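Local coordinates for protein carbon monoxide dehydrogenase (Thermococcus sp. AM4, PDB 6T7J) that catalyses the oxidation of carbon monoxide to carbon dioxide, probably passing the electrons through its iron-sulfur clusters to a ferredoxin, at residues K258-N263 with G294-N299; S274-E279 with K380-A385; E284-F289 with I388-I393; A333-I338 with E394-R399. All coordinates share one frame; numbering follows the deposited sequence.

Overall arrangement
The four contacts lie in a Rossmann-like domain built on a six-stranded parallel sheet, at the starts of its central strands and among the helices packed on them. Contact 1 pairs strands 261-268 and 297-303, and contact 4 fastens strand 336-339, beyond 261-268, to the loop after helix 381-395. That helix also serves contacts 2 and 3 (centres about 12 Å apart), meeting helices 271-281 and 284-292 in turn. Contacts 1 and 4 (centres about 10 Å apart) join through N263 N and E335 OE1, 2.7 Å apart. At their far ends these strands lead to H269, C304 and C343, lining the pocket of the nickel-free, broken cluster; contacts 1 and 4 lie at the strand ends away from it.

Contact 1 (K258-N263 with G294-N299); sequences KEDYVN and GAKGVN
K296 lays its CB over one face of the Y261 ring, 3.7 Å from the ring centroid and 15° off the normal, a CH-pi contact displaced toward the rim. Beyond CG the lysine chain is extended and runs alongside D260, both side chains pointing the same way, until NZ reaches D260 OD2 at 3.6 Å in a long salt bridge. The backbone ties the same pair more firmly: K296 N gives an almost straight bond to D260 O at 2.6 Å. The Y261 ring also leans obliquely on the neighbouring glycine, its CD2 3.4 Å from G297 N, and the missing side chain there lets the ring settle so close; V298 N lies at the ring edge, in its plane. Here the strands 261-268 and 297-303 begin to pair in parallel, the two ends of a beta-alpha-beta crossover whose linking chain holds helices 271-281 and 284-292. V262 carries the register, taking N299 N on its O at 2.8 Å and giving its own N to G297 O, while its CG2 packs on A295 CB. With CG anti to the backbone N (chi1 171°), the N299 amide swings toward N263, and ND2 donates to N263 OD1 at 3.2 Å with the two amide planes 80° apart. The stronger partner of that ND2 is V256 O, a few residues before strand 261-268. N263 OD1 is gripped twice, since K258 N reaches it from the same face of its plane as N299 ND2, and N263 ND2 returns a bond to K258 O at 2.6 Å.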
loop_
_atom_site.group_PDB
_atom_site.type_symbol
_atom_site.label_atom_id
_atom_site.label_comp_id
_atom_site.label_asym_id
_atom_site.label_seq_id
_atom_site.Cartn_x
_atom_site.Cartn_y
_atom_site.Cartn_z
ATOM N N LYS A 258 -17.076 -8.519 35.907
ATOM C CA LYS A 258 -17.499 -8.661 37.293
ATOM C C LYS A 258 -18.072 -7.353 37.830
ATOM O O LYS A 258 -17.726 -6.261 37.369
ATOM C CB LYS A 258 -16.322 -9.107 38.163
ATOM C CG LYS A 258 -16.219 -10.612 38.387
ATOM C CD LYS A 258 -16.243 -11.396 37.089
ATOM C CE LYS A 258 -16.371 -12.890 37.351
ATOM N NZ LYS A 258 -15.307 -13.386 38.271
ATOM N N GLU A 259 -18.952 -7.477 38.827
ATOM C CA GLU A 259 -19.554 -6.299 39.443
ATOM C C GLU A 259 -18.673 -5.715 40.537
ATOM O O GLU A 259 -18.565 -4.491 40.660
ATOM C CB GLU A 259 -20.920 -6.644 40.021
ATOM C CG GLU A 259 -22.029 -6.471 39.043
ATOM C CD GLU A 259 -22.549 -7.782 38.545
ATOM O OE1 GLU A 259 -21.840 -8.812 38.630
ATOM O OE2 GLU A 259 -23.686 -7.755 38.069
ATOM N N ASP A 260 -18.055 -6.567 41.350
ATOM C CA ASP A 260 -17.259 -6.119 42.483
ATOM C C ASP A 260 -15.765 -6.138 42.199
ATOM O O ASP A 260 -14.967 -5.984 43.128
ATOM C CB ASP A 260 -17.564 -6.972 43.713
ATOM C CG ASP A 260 -19.049 -7.130 43.960
ATOM O OD1 ASP A 260 -19.812 -6.181 43.676
ATOM O OD2 ASP A 260 -19.451 -8.206 44.444
ATOM N N TYR A 261 -15.368 -6.327 40.946
ATOM C CA TYR A 261 -13.969 -6.292 40.553
ATOM C C TYR A 261 -13.749 -5.177 39.540
ATOM O O TYR A 261 -14.628 -4.877 38.725
ATOM C CB TYR A 261 -13.516 -7.621 39.934
ATOM C CG TYR A 261 -13.482 -8.800 40.881
ATOM C CD1 TYR A 261 -14.657 -9.405 41.311
ATOM C CD2 TYR A 261 -12.273 -9.324 41.324
ATOM C CE1 TYR A 261 -14.630 -10.492 42.167
ATOM C CE2 TYR A 261 -12.236 -10.409 42.182
ATOM C CZ TYR A 261 -13.417 -10.989 42.599
ATOM O OH TYR A 261 -13.388 -12.069 43.450
ATOM N N VAL A 262 -12.569 -4.555 39.611
ATOM C CA VAL A 262 -12.109 -3.718 38.512
ATOM C C VAL A 262 -12.106 -4.557 37.248
ATOM O O VAL A 262 -11.645 -5.700 37.254
ATOM C CB VAL A 262 -10.713 -3.155 38.813
ATOM C CG1 VAL A 262 -10.216 -2.298 37.651
ATOM C CG2 VAL A 262 -10.719 -2.366 40.113
ATOM N N ASN A 263 -12.654 -4.018 36.165
ATOM C CA ASN A 263 -12.705 -4.732 34.895
ATOM C C ASN A 263 -11.776 -4.042 33.908
ATOM O O ASN A 263 -11.959 -2.858 33.602
ATOM C CB ASN A 263 -14.130 -4.786 34.344
ATOM C CG ASN A 263 -15.022 -5.736 35.122
ATOM O OD1 ASN A 263 -14.647 -6.875 35.398
ATOM N ND2 ASN A 263 -16.213 -5.268 35.477
ATOM N N GLY A 294 -11.618 -0.201 46.992
ATOM C CA GLY A 294 -12.987 -0.608 47.231
ATOM C C GLY A 294 -13.516 -1.739 46.376
ATOM O O GLY A 294 -14.738 -1.915 46.314
ATOM N N ALA A 295 -12.650 -2.507 45.723
ATOM C CA ALA A 295 -13.068 -3.628 44.895
ATOM C C ALA A 295 -12.548 -4.933 45.483
ATOM O O ALA A 295 -11.650 -4.947 46.327
ATOM C CB ALA A 295 -12.574 -3.472 43.450
ATOM N N LYS A 296 -13.131 -6.043 45.026
ATOM C CA LYS A 296 -12.660 -7.354 45.455
ATOM C C LYS A 296 -11.331 -7.726 44.811
ATOM O O LYS A 296 -10.590 -8.539 45.374
ATOM C CB LYS A 296 -13.711 -8.419 45.137
ATOM C CG LYS A 296 -15.037 -8.207 45.848
ATOM C CD LYS A 296 -15.891 -9.465 45.830
ATOM C CE LYS A 296 -17.208 -9.240 46.559
ATOM N NZ LYS A 296 -17.932 -10.514 46.818
ATOM N N GLY A 297 -11.017 -7.151 43.656
ATOM C CA GLY A 297 -9.783 -7.473 42.964
ATOM C C GLY A 297 -9.790 -6.864 41.575
ATOM O O GLY A 297 -10.511 -5.900 41.312
ATOM N N VAL A 298 -8.977 -7.443 40.692
ATOM C CA VAL A 298 -8.878 -6.992 39.308
ATOM C C VAL A 298 -9.125 -8.177 38.388
ATOM O O VAL A 298 -8.449 -9.208 38.495
ATOM C CB VAL A 298 -7.511 -6.351 39.001
ATOM C CG1 VAL A 298 -7.449 -5.925 37.541
ATOM C CG2 VAL A 298 -7.272 -5.163 39.904
ATOM N N ASN A 299 -10.087 -8.024 37.485
ATOM C CA ASN A 299 -10.460 -9.024 36.497
ATOM C C ASN A 299 -10.107 -8.476 35.119
ATOM O O ASN A 299 -10.643 -7.443 34.697
ATOM C CB ASN A 299 -11.953 -9.343 36.610
ATOM C CG ASN A 299 -12.464 -10.210 35.476
ATOM O OD1 ASN A 299 -11.885 -11.249 35.160
ATOM N ND2 ASN A 299 -13.568 -9.792 34.866
#

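Contact 2 (S274-E279 with K380-A385); sequences STKIAE and KADEIA
K276 reaches across to the first turns of helix 381-395, and its atoms meet that helix one after another. CB faces A385, with the two CB atoms 4.4 Å apart. At CG, 4.2 Å from A381 CB, the chain meets the methyl of the opening turn. It bends next at chi2 (-52°) and is straight from there on, which carries CD and CE past the carboxylate of D382 at about a right angle; CE lies 3.4 Å from D382 OD1. NZ ends 3.2 Å from the same OD1, in a salt bridge whose hydrogen bond is weak. The strongest polar partner of K276 NZ is instead Y121 O, and the ring of Y122 adds a cation-pi contact, so the amino group sits among a carboxylate, a carbonyl and an aromatic ring. Helices 271-281 and 381-395 here belong to the alpha-beta-alpha sandwich of the Rossmann-like domain, and their short segments cross at -60° with the axes 9.2 Å apart at the closest. The small side chains of A381 and A385 permit the approach: A385 CB comes within 4.0 Å of K276 O. The next residue, I277, sends CD1 onto A385, 3.7 Å from its CA, so that the branch tip lies against backbone as much as methyl. I280, a turn further on, touches both D382 and A385, while S274 and A278 pack away from this interface, against helix 304-314.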
loop_
_atom_site.group_PDB
_atom_site.type_symbol
_atom_site.label_atom_id
_atom_site.label_comp_id
_atom_site.label_asym_id
_atom_site.label_seq_id
_atom_site.Cartn_x
_atom_site.Cartn_y
_atom_site.Cartn_z
ATOM N N SER A 274 -0.452 -7.286 25.804
ATOM C CA SER A 274 -1.553 -7.880 26.555
ATOM C C SER A 274 -1.061 -8.901 27.573
ATOM O O SER A 274 -1.629 -9.009 28.664
ATOM C CB SER A 274 -2.560 -8.518 25.598
ATOM O OG SER A 274 -1.990 -9.619 24.912
ATOM N N THR A 275 -0.016 -9.668 27.242
ATOM C CA THR A 275 0.518 -10.610 28.222
ATOM C C THR A 275 1.041 -9.877 29.452
ATOM O O THR A 275 0.767 -10.277 30.592
ATOM C CB THR A 275 1.624 -11.464 27.600
ATOM O OG1 THR A 275 2.645 -10.615 27.060
ATOM C CG2 THR A 275 1.061 -12.344 26.494
ATOM N N LYS A 276 1.781 -8.786 29.239
ATOM C CA LYS A 276 2.277 -7.993 30.357
ATOM C C LYS A 276 1.129 -7.391 31.158
ATOM O O LYS A 276 1.146 -7.423 32.395
ATOM C CB LYS A 276 3.209 -6.895 29.849
ATOM C CG LYS A 276 4.594 -7.389 29.472
ATOM C CD LYS A 276 5.211 -8.197 30.598
ATOM C CE LYS A 276 6.669 -8.491 30.319
ATOM N NZ LYS A 276 7.304 -9.285 31.409
ATOM N N ILE A 277 0.123 -6.842 30.473
ATOM C CA ILE A 277 -1.009 -6.236 31.173
ATOM C C ILE A 277 -1.716 -7.275 32.037
ATOM O O ILE A 277 -2.020 -7.029 33.211
ATOM C CB ILE A 277 -1.980 -5.584 30.172
ATOM C CG1 ILE A 277 -1.323 -4.388 29.480
ATOM C CG2 ILE A 277 -3.254 -5.147 30.879
ATOM C CD1 ILE A 277 -0.990 -3.248 30.410
ATOM N N ALA A 278 -1.980 -8.455 31.468
ATOM C CA ALA A 278 -2.699 -9.493 32.201
ATOM C C ALA A 278 -1.892 -9.980 33.397
ATOM O O ALA A 278 -2.425 -10.110 34.507
ATOM C CB ALA A 278 -3.039 -10.656 31.268
ATOM N N GLU A 279 -0.598 -10.250 33.192
ATOM C CA GLU A 279 0.230 -10.734 34.292
ATOM C C GLU A 279 0.342 -9.694 35.401
ATOM O O GLU A 279 0.269 -10.033 36.588
ATOM C CB GLU A 279 1.613 -11.126 33.773
ATOM C CG GLU A 279 1.655 -12.504 33.136
ATOM C CD GLU A 279 2.858 -12.694 32.234
ATOM O OE1 GLU A 279 2.722 -13.379 31.199
ATOM O OE2 GLU A 279 3.940 -12.160 32.560
ATOM N N LYS A 380 10.736 -0.851 29.287
ATOM C CA LYS A 380 10.071 -0.473 30.531
ATOM C C LYS A 380 8.679 -1.095 30.621
ATOM O O LYS A 380 7.750 -0.499 31.167
ATOM C CB LYS A 380 9.986 1.045 30.664
ATOM C CG LYS A 380 11.337 1.744 30.735
ATOM C CD LYS A 380 12.042 1.463 32.054
ATOM C CE LYS A 380 13.467 2.003 32.052
ATOM N NZ LYS A 380 14.195 1.651 33.306
ATOM N N ALA A 381 8.540 -2.319 30.102
ATOM C CA ALA A 381 7.224 -2.927 29.917
ATOM C C ALA A 381 6.463 -3.042 31.233
ATOM O O ALA A 381 5.290 -2.657 31.319
ATOM C CB ALA A 381 7.378 -4.301 29.266
ATOM N N ASP A 382 7.111 -3.580 32.268
ATOM C CA ASP A 382 6.415 -3.817 33.528
ATOM C C ASP A 382 5.983 -2.508 34.183
ATOM O O ASP A 382 4.902 -2.437 34.778
ATOM C CB ASP A 382 7.300 -4.630 34.471
ATOM C CG ASP A 382 7.160 -6.126 34.257
ATOM O OD1 ASP A 382 7.210 -6.572 33.089
ATOM O OD2 ASP A 382 7.000 -6.860 35.255
ATOM N N GLU A 383 6.803 -1.459 34.070
ATOM C CA GLU A 383 6.440 -0.174 34.662
ATOM C C GLU A 383 5.226 0.436 33.969
ATOM O O GLU A 383 4.307 0.935 34.634
ATOM C CB GLU A 383 7.633 0.781 34.604
ATOM C CG GLU A 383 8.723 0.475 35.620
ATOM C CD GLU A 383 9.849 -0.367 35.043
ATOM O OE1 GLU A 383 11.019 -0.130 35.411
ATOM O OE2 GLU A 383 9.565 -1.265 34.221
ATOM N N ILE A 384 5.199 0.396 32.634
ATOM C CA ILE A 384 4.055 0.921 31.894
ATOM C C ILE A 384 2.801 0.110 32.202
ATOM O O ILE A 384 1.706 0.667 32.366
ATOM C CB ILE A 384 4.357 0.942 30.383
ATOM C CG1 ILE A 384 5.717 1.590 30.111
ATOM C CG2 ILE A 384 3.259 1.675 29.627
ATOM C CD1 ILE A 384 5.710 3.094 30.192
ATOM N N ALA A 385 2.938 -1.215 32.289
ATOM C CA ALA A 385 1.786 -2.053 32.607
ATOM C C ALA A 385 1.248 -1.750 34.002
ATOM O O ALA A 385 0.027 -1.673 34.202
ATOM C CB ALA A 385 2.163 -3.528 32.480
#

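Contact 3 (E284-F289 with I388-I393); sequences EEMQKF and IVRIAI
F289 and R390 meet with ring and guanidinium planes almost perpendicular, 88° apart. The aliphatic part of the arginine does the touching: R390 CG lies 3.5 Å from F289 CE2, approaching the ring obliquely, as does I393 CG2 at 3.6 Å from F289 CD2. Y293 packs against F289 edge to face. At the edge of the guanidinium, near its plane, E285 OE1 stands 3.6 Å from R390 NH1, a long salt bridge with the two planes steeply inclined; the other oxygen, OE2, is bound to K386. Alongside them M286, curled by bends at chi2 (-39°) and chi3, inserts its CE methyl between R390, I393 CD1 and V389 CG1, with CE 3.4 Å from R390 CG. Helices 284-292 and 381-395 run nearly parallel, their segments crossing at -20° with axes 10.4 Å apart, and V389 and I393 continue onto I264 and V262 of the adjoining sheet. The methionine and isoleucine methyls thus hold the helices together through van der Waals contact and the burial of apolar surface, while the stretched E285-R390 pair at the partly exposed margin probably adds only a diffuse attraction.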
loop_
_atom_site.group_PDB
_atom_site.type_symbol
_atom_site.label_atom_id
_atom_site.label_comp_id
_atom_site.label_asym_id
_atom_site.label_seq_id
_atom_site.Cartn_x
_atom_site.Cartn_y
_atom_site.Cartn_z
ATOM N N GLU A 284 -0.685 -10.008 42.652
ATOM C CA GLU A 284 -1.343 -9.707 43.918
ATOM C C GLU A 284 -1.181 -8.248 44.334
ATOM O O GLU A 284 -2.011 -7.741 45.102
ATOM C CB GLU A 284 -0.809 -10.639 45.006
ATOM C CG GLU A 284 -1.601 -10.608 46.294
ATOM C CD GLU A 284 -0.788 -10.055 47.439
ATOM O OE1 GLU A 284 0.350 -10.516 47.647
ATOM O OE2 GLU A 284 -1.287 -9.173 48.146
ATOM N N GLU A 285 -0.145 -7.561 43.840
ATOM C CA GLU A 285 0.015 -6.141 44.138
ATOM C C GLU A 285 -1.201 -5.348 43.673
ATOM O O GLU A 285 -1.783 -4.569 44.437
ATOM C CB GLU A 285 1.289 -5.604 43.482
ATOM C CG GLU A 285 1.462 -4.099 43.611
ATOM C CD GLU A 285 2.631 -3.566 42.802
ATOM O OE1 GLU A 285 3.002 -2.387 42.990
ATOM O OE2 GLU A 285 3.179 -4.325 41.978
ATOM N N MET A 286 -1.609 -5.550 42.418
ATOM C CA MET A 286 -2.786 -4.855 41.911
ATOM C C MET A 286 -4.063 -5.355 42.574
ATOM O O MET A 286 -5.026 -4.594 42.703
ATOM C CB MET A 286 -2.879 -5.005 40.394
ATOM C CG MET A 286 -1.614 -4.619 39.645
ATOM S SD MET A 286 -0.780 -3.177 40.328
ATOM C CE MET A 286 -1.998 -1.910 40.036
ATOM N N GLN A 287 -4.090 -6.618 43.007
ATOM C CA GLN A 287 -5.252 -7.117 43.738
ATOM C C GLN A 287 -5.462 -6.330 45.025
ATOM O O GLN A 287 -6.576 -5.876 45.319
ATOM C CB GLN A 287 -5.090 -8.609 44.034
ATOM C CG GLN A 287 -4.925 -9.483 42.799
ATOM C CD GLN A 287 -6.131 -9.441 41.877
ATOM O OE1 GLN A 287 -7.274 -9.407 42.332
ATOM N NE2 GLN A 287 -5.878 -9.447 40.574
ATOM N N LYS A 288 -4.396 -6.131 45.803
ATOM C CA LYS A 288 -4.568 -5.367 47.034
ATOM C C LYS A 288 -4.730 -3.874 46.756
ATOM O O LYS A 288 -5.387 -3.178 47.534
ATOM C CB LYS A 288 -3.404 -5.617 47.990
ATOM C CG LYS A 288 -2.061 -5.578 47.310
ATOM C CD LYS A 288 -1.042 -6.500 47.924
ATOM C CE LYS A 288 -0.806 -6.205 49.379
ATOM N NZ LYS A 288 0.595 -6.477 49.810
ATOM N N PHE A 289 -4.169 -3.365 45.652
ATOM C CA PHE A 289 -4.461 -1.985 45.258
ATOM C C PHE A 289 -5.955 -1.798 45.008
ATOM O O PHE A 289 -6.574 -0.844 45.505
ATOM C CB PHE A 289 -3.650 -1.612 44.014
ATOM C CG PHE A 289 -3.479 -0.127 43.816
ATOM C CD1 PHE A 289 -3.081 0.687 44.865
ATOM C CD2 PHE A 289 -3.706 0.451 42.575
ATOM C CE1 PHE A 289 -2.919 2.051 44.682
ATOM C CE2 PHE A 289 -3.547 1.814 42.387
ATOM C CZ PHE A 289 -3.151 2.614 43.442
ATOM N N ILE A 388 -0.668 1.516 33.850
ATOM C CA ILE A 388 -1.957 1.376 33.175
ATOM C C ILE A 388 -2.979 0.709 34.094
ATOM O O ILE A 388 -4.116 1.187 34.248
ATOM C CB ILE A 388 -1.774 0.594 31.862
ATOM C CG1 ILE A 388 -1.117 1.478 30.799
ATOM C CG2 ILE A 388 -3.098 0.041 31.376
ATOM C CD1 ILE A 388 -0.491 0.701 29.661
ATOM N N VAL A 389 -2.591 -0.414 34.709
ATOM C CA VAL A 389 -3.500 -1.110 35.616
ATOM C C VAL A 389 -3.872 -0.211 36.788
ATOM O O VAL A 389 -5.011 -0.236 37.274
ATOM C CB VAL A 389 -2.875 -2.436 36.090
ATOM C CG1 VAL A 389 -3.805 -3.145 37.056
ATOM C CG2 VAL A 389 -2.567 -3.334 34.903
ATOM N N ARG A 390 -2.925 0.612 37.249
ATOM C CA ARG A 390 -3.217 1.537 38.338
ATOM C C ARG A 390 -4.250 2.569 37.917
ATOM O O ARG A 390 -5.144 2.911 38.695
ATOM C CB ARG A 390 -1.935 2.227 38.805
ATOM C CG ARG A 390 -1.151 1.426 39.822
ATOM C CD ARG A 390 -0.128 2.264 40.556
ATOM N NE ARG A 390 0.972 1.436 41.040
ATOM C CZ ARG A 390 2.176 1.395 40.480
ATOM N NH1 ARG A 390 3.119 0.609 40.984
ATOM N NH2 ARG A 390 2.440 2.146 39.417
ATOM N N ILE A 391 -4.137 3.083 36.692
ATOM C CA ILE A 391 -5.123 4.050 36.213
ATOM C C ILE A 391 -6.510 3.419 36.172
ATOM O O ILE A 391 -7.506 4.033 36.581
ATOM C CB ILE A 391 -4.701 4.608 34.843
ATOM C CG1 ILE A 391 -3.430 5.446 34.997
ATOM C CG2 ILE A 391 -5.818 5.443 34.238
ATOM C CD1 ILE A 391 -2.826 5.887 33.697
ATOM N N ALA A 392 -6.596 2.170 35.708
ATOM C CA ALA A 392 -7.889 1.482 35.699
ATOM C C ALA A 392 -8.445 1.318 37.116
ATOM O O ALA A 392 -9.625 1.605 37.382
ATOM C CB ALA A 392 -7.750 0.123 35.012
ATOM N N ILE A 393 -7.601 0.856 38.041
ATOM C CA ILE A 393 -8.038 0.625 39.416
ATOM C C ILE A 393 -8.486 1.929 40.063
ATOM O O ILE A 393 -9.449 1.958 40.839
ATOM C CB ILE A 393 -6.913 -0.051 40.218
ATOM C CG1 ILE A 393 -6.746 -1.503 39.770
ATOM C CG2 ILE A 393 -7.185 0.030 41.710
ATOM C CD1 ILE A 393 -5.480 -2.138 40.265
#

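Contact 4 (A333-I338 with E394-R399); sequences AVEAII and ENYPNR
R399 grips the carboxylate of E335 side-on with two nitrogens, NH1 meeting OE1 at 2.9 Å and NE meeting OE2 at 3.0 Å. Carboxylate and guanidinium are nearly coplanar, 15° apart; OE1 offers its syn lone pair, and OE2 is met on its syn side somewhat out of plane. The bend of E335 at chi2 (68°) folds its carboxylate back toward the arginine, whose own bend at chi3 presents NE and NH1 edge-on. The guanidinium is held flat between two neighbours: A333 CB sits 3.4 Å above its centre, and Y396 CE1 lies over the opposite face toward the rim. E335 runs alongside Y396, with CG 3.4 Å from Y396 CA and OE1 at the ring edge, in its plane. Further back N395 ND2 donates to E335 O at 3.1 Å, in the carbonyl plane on a lone pair; H356 O is the stronger partner of the same ND2. The N395 amide is oriented in turn by N398, whose ND2 binds N395 OD1 at 2.9 Å across the 3-10 turn that follows helix 381-395. Partners outside the two segments hold the pair just as directly: N263 N bonds to E335 OE1, H356 NE2 to OE2, and K258 O takes R399 NH2. This joins the start of strand 336-339 to the neighbouring strand 261-268 and to the loop after the helix. Each carboxylate oxygen thus accepts bonds from the arginine and from an outside donor; although the pair is buried, these bonds and the opposite charges probably keep both groups ionised.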
loop_
_atom_site.group_PDB
_atom_site.type_symbol
_atom_site.label_atom_id
_atom_site.label_comp_id
_atom_site.label_asym_id
_atom_site.label_seq_id
_atom_site.Cartn_x
_atom_site.Cartn_y
_atom_site.Cartn_z
ATOM N N ALA A 333 -19.391 -1.255 33.078
ATOM C CA ALA A 333 -18.495 -1.779 34.100
ATOM C C ALA A 333 -17.043 -1.848 33.646
ATOM O O ALA A 333 -16.218 -2.442 34.349
ATOM C CB ALA A 333 -18.961 -3.168 34.551
ATOM N N VAL A 334 -16.703 -1.264 32.503
ATOM C CA VAL A 334 -15.336 -1.301 31.994
ATOM C C VAL A 334 -14.599 -0.070 32.510
ATOM O O VAL A 334 -14.882 1.057 32.098
ATOM C CB VAL A 334 -15.300 -1.369 30.464
ATOM C CG1 VAL A 334 -13.871 -1.236 29.965
ATOM C CG2 VAL A 334 -15.905 -2.676 29.985
ATOM N N GLU A 335 -13.648 -0.287 33.419
ATOM C CA GLU A 335 -12.841 0.821 33.915
ATOM C C GLU A 335 -11.873 1.315 32.850
ATOM O O GLU A 335 -11.629 2.522 32.737
ATOM C CB GLU A 335 -12.082 0.395 35.168
ATOM C CG GLU A 335 -12.867 0.581 36.441
ATOM C CD GLU A 335 -14.051 -0.358 36.550
ATOM O OE1 GLU A 335 -13.833 -1.590 36.583
ATOM O OE2 GLU A 335 -15.199 0.135 36.605
ATOM N N ALA A 336 -11.314 0.401 32.063
ATOM C CA ALA A 336 -10.361 0.777 31.031
ATOM C C ALA A 336 -10.324 -0.300 29.957
ATOM O O ALA A 336 -10.404 -1.498 30.260
ATOM C CB ALA A 336 -8.959 0.990 31.617
ATOM N N ILE A 337 -10.207 0.140 28.707
ATOM C CA ILE A 337 -9.939 -0.744 27.578
ATOM C C ILE A 337 -8.598 -0.331 26.980
ATOM O O ILE A 337 -8.409 0.832 26.601
ATOM C CB ILE A 337 -11.066 -0.718 26.531
ATOM C CG1 ILE A 337 -10.705 -1.596 25.331
ATOM C CG2 ILE A 337 -11.394 0.709 26.095
ATOM C CD1 ILE A 337 -11.908 -2.073 24.539
ATOM N N ILE A 338 -7.670 -1.281 26.916
ATOM C CA ILE A 338 -6.293 -1.044 26.500
ATOM C C ILE A 338 -6.132 -1.611 25.100
ATOM O O ILE A 338 -6.282 -2.822 24.896
ATOM C CB ILE A 338 -5.291 -1.697 27.467
ATOM C CG1 ILE A 338 -5.768 -1.561 28.915
ATOM C CG2 ILE A 338 -3.898 -1.109 27.281
ATOM C CD1 ILE A 338 -5.959 -0.135 29.362
ATOM N N GLU A 394 -7.802 3.028 39.748
ATOM C CA GLU A 394 -8.171 4.319 40.313
ATOM C C GLU A 394 -9.438 4.868 39.675
ATOM O O GLU A 394 -10.142 5.673 40.295
ATOM C CB GLU A 394 -7.017 5.306 40.154
ATOM C CG GLU A 394 -5.803 4.965 41.000
ATOM C CD GLU A 394 -4.501 5.402 40.363
ATOM O OE1 GLU A 394 -3.431 5.084 40.925
ATOM O OE2 GLU A 394 -4.547 6.059 39.302
ATOM N N ASN A 395 -9.742 4.458 38.441
ATOM C CA ASN A 395 -11.013 4.837 37.839
ATOM C C ASN A 395 -12.181 4.008 38.357
ATOM O O ASN A 395 -13.334 4.420 38.187
ATOM C CB ASN A 395 -10.944 4.717 36.316
ATOM C CG ASN A 395 -12.086 5.439 35.626
ATOM O OD1 ASN A 395 -12.566 6.466 36.106
ATOM N ND2 ASN A 395 -12.529 4.901 34.496
ATOM N N TYR A 396 -11.908 2.848 38.956
ATOM C CA TYR A 396 -12.985 2.017 39.504
ATOM C C TYR A 396 -14.031 2.767 40.333
ATOM O O TYR A 396 -15.227 2.485 40.151
ATOM C CB TYR A 396 -12.396 0.869 40.337
ATOM C CG TYR A 396 -13.446 -0.029 40.965
ATOM C CD1 TYR A 396 -14.108 -0.990 40.211
ATOM C CD2 TYR A 396 -13.772 0.084 42.313
ATOM C CE1 TYR A 396 -15.066 -1.815 40.778
ATOM C CE2 TYR A 396 -14.732 -0.737 42.890
ATOM C CZ TYR A 396 -15.372 -1.684 42.117
ATOM O OH TYR A 396 -16.323 -2.503 42.681
ATOM N N PRO A 397 -13.685 3.690 41.240
ATOM C CA PRO A 397 -14.741 4.382 42.007
ATOM C C PRO A 397 -15.711 5.188 41.157
ATOM O O PRO A 397 -16.781 5.559 41.658
ATOM C CB PRO A 397 -13.948 5.295 42.952
ATOM C CG PRO A 397 -12.642 4.623 43.109
ATOM C CD PRO A 397 -12.346 4.001 41.775
ATOM N N ASN A 398 -15.386 5.470 39.898
ATOM C CA ASN A 398 -16.233 6.290 39.044
ATOM C C ASN A 398 -17.255 5.478 38.259
ATOM O O ASN A 398 -17.965 6.047 37.424
ATOM C CB ASN A 398 -15.373 7.104 38.076
ATOM C CG ASN A 398 -14.488 8.102 38.788
ATOM O OD1 ASN A 398 -14.927 8.789 39.712
ATOM N ND2 ASN A 398 -13.230 8.186 38.366
ATOM N N ARG A 399 -17.347 4.179 38.502
ATOM C CA ARG A 399 -18.274 3.341 37.749
ATOM C C ARG A 399 -19.713 3.701 38.090
ATOM O O ARG A 399 -20.128 3.525 39.244
ATOM C CB ARG A 399 -18.023 1.865 38.041
ATOM C CG ARG A 399 -19.113 0.954 37.502
ATOM C CD ARG A 399 -18.990 -0.450 38.059
ATOM N NE ARG A 399 -17.733 -1.080 37.671
ATOM C CZ ARG A 399 -17.528 -2.392 37.664
ATOM N NH1 ARG A 399 -16.350 -2.877 37.294
ATOM N NH2 ARG A 399 -18.500 -3.219 38.025
#